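Local coordinates for protein beta-lactamase (Francisella tularensis subsp. tularensis, PDB 3P09) that probably hydrolyses the amide bond of beta-lactam rings as a class A beta-lactamase, turning the antibiotic into a substituted beta-amino acid, at residues N214-S219 and T239-I244. Sequence-based numbering, arbitrary orientation.
Sequences NRIAFS and TNDVAI
Asp-241 reaches off its strand to the start of the turn at Ile-216, where its OD2 takes the backbone N of Ile-216 at 2.9 Å through the anti lone pair, with an N-H...O angle of 157°. A water bridges the same oxygen to the N of Ala-217, so one carboxylate oxygen serves two successive amides, one directly and one through the water. With CG anti to the backbone N (chi1 -165°), the carboxylate is carried out from the strand to meet them. Packing is tight around this oxygen: CB of Arg-215 lies 3.2 Å from OD2, and Ile-216 lays its CD1 over one carboxylate face, 3.8 Å from CG of Asp-241 and 3.7 Å from CB of Ala-243. Leu-255 and Ile-257 of the next strand also touch Ile-216.

Further along, the extended Arg-215 chain leads to a guanidinium whose NH1 donates to the carbonyl O of Asn-240 at 2.9 Å, nearly within the guanidinium plane. CG2 of Thr-239 sits over the centre of one face, 3.4 Å above it. Glu-271 forms a salt bridge with NE, while Gly-231 O and Thr-232 OG1 take NH1 and NH2. The other side of the turn is looser: Phe-218 and Asn-214 are exposed and miss the strand, and Ala-217 barely grazes it.

The contact fastens the loop after helix 196-208 onto the central antiparallel sheet of the class A fold. Asp-241 OD1 lies close to the acid of Asp-228, so the Ile-216 N-H and the water, donating to OD2, may partly offset crowded negative charge, or one acid may be protonated.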
loop_
_atom_site.group_PDB
_atom_site.type_symbol
_atom_site.label_atom_id
_atom_site.label_comp_id
_atom_site.label_asym_id
_atom_site.label_seq_id
_atom_site.Cartn_x
_atom_site.Cartn_y
_atom_site.Cartn_z
ATOM N N ASN A 214 11.838 3.644 -6.871
ATOM C CA ASN A 214 12.296 2.723 -7.907
ATOM C C ASN A 214 11.200 1.772 -8.368
ATOM O O ASN A 214 11.472 0.716 -8.954
ATOM C CB ASN A 214 13.530 1.953 -7.440
ATOM C CG ASN A 214 14.770 2.822 -7.401
ATOM O OD1 ASN A 214 15.239 3.287 -8.438
ATOM N ND2 ASN A 214 15.306 3.050 -6.210
ATOM N N ARG A 215 9.956 2.151 -8.098
ATOM C CA ARG A 215 8.827 1.337 -8.520
ATOM C C ARG A 215 7.953 2.111 -9.497
ATOM O O ARG A 215 8.446 2.523 -10.538
ATOM C CB ARG A 215 8.102 0.750 -7.309
ATOM C CG ARG A 215 9.064 -0.178 -6.550
ATOM C CD ARG A 215 8.462 -0.841 -5.319
ATOM N NE ARG A 215 9.503 -1.561 -4.603
ATOM C CZ ARG A 215 9.298 -2.429 -3.618
ATOM N NH1 ARG A 215 8.063 -2.717 -3.205
ATOM N NH2 ARG A 215 10.343 -3.021 -3.051
ATOM N N ILE A 216 6.685 2.325 -9.192
ATOM C CA ILE A 216 5.824 3.010 -10.165
ATOM C C ILE A 216 6.368 4.386 -10.564
ATOM O O ILE A 216 6.397 4.744 -11.755
ATOM C CB ILE A 216 4.386 3.160 -9.630
ATOM C CG1 ILE A 216 3.693 1.790 -9.602
ATOM C CG2 ILE A 216 3.608 4.150 -10.471
ATOM C CD1 ILE A 216 2.351 1.763 -8.858
ATOM N N ALA A 217 6.791 5.158 -9.566
ATOM C CA ALA A 217 7.267 6.516 -9.796
ATOM C C ALA A 217 8.387 6.567 -10.826
ATOM O O ALA A 217 8.500 7.529 -11.591
ATOM C CB ALA A 217 7.725 7.157 -8.477
ATOM N N PHE A 218 9.217 5.527 -10.831
ATOM C CA PHE A 218 10.372 5.439 -11.714
ATOM C C PHE A 218 9.984 5.575 -13.193
ATOM O O PHE A 218 10.800 5.970 -14.027
ATOM C CB PHE A 218 11.051 4.088 -11.472
ATOM C CG PHE A 218 12.324 3.882 -12.245
ATOM C CD1 PHE A 218 12.300 3.331 -13.516
ATOM C CD2 PHE A 218 13.550 4.200 -11.681
ATOM C CE1 PHE A 218 13.479 3.123 -14.223
ATOM C CE2 PHE A 218 14.728 3.995 -12.384
ATOM C CZ PHE A 218 14.687 3.455 -13.653
ATOM N N SER A 219 8.735 5.252 -13.517
ATOM C CA SER A 219 8.319 5.176 -14.906
ATOM C C SER A 219 7.260 6.200 -15.293
ATOM O O SER A 219 6.853 6.253 -16.452
ATOM C CB SER A 219 7.812 3.768 -15.230
ATOM O OG SER A 219 8.843 2.811 -15.044
ATOM N N THR A 239 6.739 -8.165 -4.259
ATOM C CA THR A 239 7.148 -6.774 -4.441
ATOM C C THR A 239 5.930 -6.002 -4.931
ATOM O O THR A 239 5.396 -6.316 -5.995
ATOM C CB THR A 239 8.266 -6.680 -5.510
ATOM O OG1 THR A 239 9.237 -7.721 -5.302
ATOM C CG2 THR A 239 8.963 -5.322 -5.453
ATOM N N ASN A 240 5.468 -5.021 -4.151
ATOM C CA ASN A 240 4.216 -4.326 -4.480
ATOM C C ASN A 240 4.383 -2.820 -4.515
ATOM O O ASN A 240 5.255 -2.262 -3.848
ATOM C CB ASN A 240 3.099 -4.626 -3.458
ATOM C CG ASN A 240 2.804 -6.106 -3.288
ATOM O OD1 ASN A 240 3.002 -6.914 -4.189
ATOM N ND2 ASN A 240 2.287 -6.457 -2.120
ATOM N N ASP A 241 3.533 -2.152 -5.288
ATOM C CA ASP A 241 3.437 -0.705 -5.201
ATOM C C ASP A 241 2.006 -0.330 -5.547
ATOM O O ASP A 241 1.494 -0.767 -6.568
ATOM C CB ASP A 241 4.445 -0.027 -6.148
ATOM C CG ASP A 241 4.642 1.459 -5.833
ATOM O OD1 ASP A 241 4.192 1.929 -4.761
ATOM O OD2 ASP A 241 5.270 2.149 -6.653
ATOM N N VAL A 242 1.348 0.437 -4.680
ATOM C CA VAL A 242 -0.030 0.871 -4.954
ATOM C C VAL A 242 -0.076 2.386 -4.845
ATOM O O VAL A 242 0.365 2.969 -3.839
ATOM C CB VAL A 242 -1.052 0.226 -3.994
ATOM C CG1 VAL A 242 -2.482 0.651 -4.346
ATOM C CG2 VAL A 242 -0.921 -1.291 -4.021
ATOM N N ALA A 243 -0.611 3.027 -5.878
ATOM C CA ALA A 243 -0.372 4.444 -6.072
ATOM C C ALA A 243 -1.622 5.206 -6.444
ATOM O O ALA A 243 -2.573 4.638 -6.987
ATOM C CB ALA A 243 0.671 4.636 -7.143
ATOM N N ILE A 244 -1.615 6.498 -6.124
ATOM C CA ILE A 244 -2.546 7.426 -6.748
ATOM C C ILE A 244 -1.717 8.326 -7.637
ATOM O O ILE A 244 -0.646 8.786 -7.240
ATOM C CB ILE A 244 -3.271 8.314 -5.742
ATOM C CG1 ILE A 244 -4.092 7.481 -4.759
ATOM C CG2 ILE A 244 -4.173 9.283 -6.496
ATOM C CD1 ILE A 244 -5.167 6.694 -5.396
HETATM O O HOH W 1 6.226 4.773 -6.749
#